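PDB 6VAP: thioesterase from Streptomyces sp. WAC02707, which probably hydrolyses misloaded or aberrant acyl groups from carrier proteins of the borrelidin biosynthetic pathway, as type II thioesterases do. Local coordinates for residues Leu122-Pro127 with Phe233-His238. Residues are numbered along the deposited sequence; the frame is centred on the assembly and turned at random.
Sequences LVSARP and FYLLEH
Tyr234 OH meets Ser124 OG at the end of strand 120-124. From CB, a chi1 of 76°, with CG between the backbone N and the carbonyl carbon, swings the ring round so that its far end reaches the strand. Leu235 CB lies 3.8 Å above the plane of the Tyr234 ring, offset toward its rim, and Phe228 stacks on the ring. At the CE1 edge, near the ring plane, CE1 meets Ser124 OG at 3.3 Å and Ala125 CB, that residue's whole side chain, at 4.2 Å. At the tip, Tyr234 OH lies 2.8 Å from Ser124 OG in a hydrogen bond that either hydroxyl could donate. Tyrosine suits the place: its long, flat ring packs on apolar neighbours while its polar tip reaches the buried serine. Ser124 OG also hydrogen-bonds His97 ND1, and a hydroxyl, able to donate and accept, can serve both partners. Behind the ring, Tyr234 O receives Glu237 N and His238 ND1 from opposite faces of its plane, the latter at 3.2 Å, steadying the turn before helix 239-250. Ala125 also touches His232, in a putative Ser98-His232-Asp204 triad. Strand end and turn 233-238, just after His232, thus meet beside the probable catalytic site of an alpha/beta-hydrolase fold.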
# COMPACT_ATOMS: atom_id res chain seq x y z
N LEU A 122 -4.56 -6.65 1.76
CA LEU A 122 -5.64 -5.69 1.51
C LEU A 122 -5.13 -4.66 0.49
O LEU A 122 -4.08 -4.04 0.69
CB LEU A 122 -6.09 -5.00 2.79
CG LEU A 122 -6.75 -5.95 3.79
CD1 LEU A 122 -5.93 -6.07 5.08
CD2 LEU A 122 -8.14 -5.44 4.11
N VAL A 123 -5.84 -4.54 -0.62
CA VAL A 123 -5.42 -3.69 -1.73
C VAL A 123 -6.56 -2.76 -2.10
O VAL A 123 -7.69 -3.20 -2.31
CB VAL A 123 -5.00 -4.52 -2.95
CG1 VAL A 123 -3.60 -5.14 -2.68
CG2 VAL A 123 -5.98 -5.59 -3.18
N SER A 124 -6.28 -1.47 -2.13
CA SER A 124 -7.30 -0.45 -2.27
C SER A 124 -6.99 0.35 -3.52
O SER A 124 -5.85 0.79 -3.69
CB SER A 124 -7.28 0.48 -1.04
OG SER A 124 -7.86 1.72 -1.33
N ALA A 125 -8.01 0.59 -4.34
CA ALA A 125 -8.00 1.52 -5.46
C ALA A 125 -6.83 1.24 -6.39
O ALA A 125 -5.99 2.09 -6.65
CB ALA A 125 -7.99 2.96 -4.94
N ARG A 126 -6.77 0.04 -6.90
CA ARG A 126 -5.67 -0.30 -7.81
C ARG A 126 -6.04 -1.51 -8.68
O ARG A 126 -6.61 -2.48 -8.16
CB ARG A 126 -4.41 -0.60 -7.03
CG ARG A 126 -3.19 -0.79 -7.85
CD ARG A 126 -2.66 0.48 -8.45
NE ARG A 126 -1.27 0.36 -8.89
CZ ARG A 126 -0.68 1.12 -9.78
NH1 ARG A 126 -1.32 2.15 -10.30
NH2 ARG A 126 0.57 0.85 -10.15
N PRO A 127 -5.82 -1.45 -9.99
CA PRO A 127 -6.08 -2.63 -10.82
C PRO A 127 -5.19 -3.78 -10.35
O PRO A 127 -4.10 -3.59 -9.81
CB PRO A 127 -5.73 -2.17 -12.24
CG PRO A 127 -5.73 -0.72 -12.19
CD PRO A 127 -5.25 -0.36 -10.80
N PHE A 233 -9.91 8.18 -3.83
CA PHE A 233 -9.71 8.35 -2.40
C PHE A 233 -11.01 8.23 -1.59
O PHE A 233 -11.27 8.98 -0.63
CB PHE A 233 -9.01 9.67 -2.14
CG PHE A 233 -7.53 9.60 -2.46
CD1 PHE A 233 -7.08 9.75 -3.75
CD2 PHE A 233 -6.60 9.36 -1.46
CE1 PHE A 233 -5.72 9.70 -4.05
CE2 PHE A 233 -5.24 9.29 -1.74
CZ PHE A 233 -4.80 9.48 -3.05
N TYR A 234 -11.86 7.29 -2.04
CA TYR A 234 -13.02 6.90 -1.24
C TYR A 234 -12.65 6.66 0.22
O TYR A 234 -13.45 6.91 1.12
CB TYR A 234 -13.65 5.63 -1.83
CG TYR A 234 -12.80 4.42 -1.47
CD1 TYR A 234 -11.65 4.13 -2.17
CD2 TYR A 234 -13.13 3.61 -0.39
CE1 TYR A 234 -10.84 3.04 -1.81
CE2 TYR A 234 -12.33 2.55 -0.02
CZ TYR A 234 -11.19 2.28 -0.73
OH TYR A 234 -10.42 1.23 -0.36
N LEU A 235 -11.47 6.15 0.50
CA LEU A 235 -11.18 5.65 1.84
C LEU A 235 -11.16 6.76 2.88
O LEU A 235 -11.27 6.47 4.08
CB LEU A 235 -9.84 4.90 1.81
CG LEU A 235 -8.55 5.72 1.81
CD1 LEU A 235 -7.35 4.71 1.90
CD2 LEU A 235 -8.38 6.55 0.58
N LEU A 236 -11.00 8.01 2.46
CA LEU A 236 -11.05 9.10 3.44
C LEU A 236 -12.45 9.27 4.00
O LEU A 236 -12.62 9.67 5.15
CB LEU A 236 -10.59 10.41 2.80
CG LEU A 236 -9.20 10.33 2.12
CD1 LEU A 236 -8.78 11.69 1.60
CD2 LEU A 236 -8.15 9.81 3.08
N GLU A 237 -13.47 8.94 3.22
CA GLU A 237 -14.87 9.02 3.61
C GLU A 237 -15.33 7.75 4.28
O GLU A 237 -16.39 7.77 4.91
CB GLU A 237 -15.77 9.29 2.38
CG GLU A 237 -17.15 9.86 2.72
CD GLU A 237 -18.26 9.36 1.80
OE1 GLU A 237 -19.32 10.01 1.73
OE2 GLU A 237 -18.09 8.31 1.15
N HIS A 238 -14.59 6.65 4.14
CA HIS A 238 -14.98 5.34 4.65
C HIS A 238 -13.97 4.81 5.66
O HIS A 238 -13.80 3.59 5.76
CB HIS A 238 -15.16 4.38 3.49
CG HIS A 238 -16.35 4.70 2.63
ND1 HIS A 238 -16.28 5.58 1.57
CD2 HIS A 238 -17.63 4.26 2.68
CE1 HIS A 238 -17.47 5.63 0.98
NE2 HIS A 238 -18.32 4.89 1.68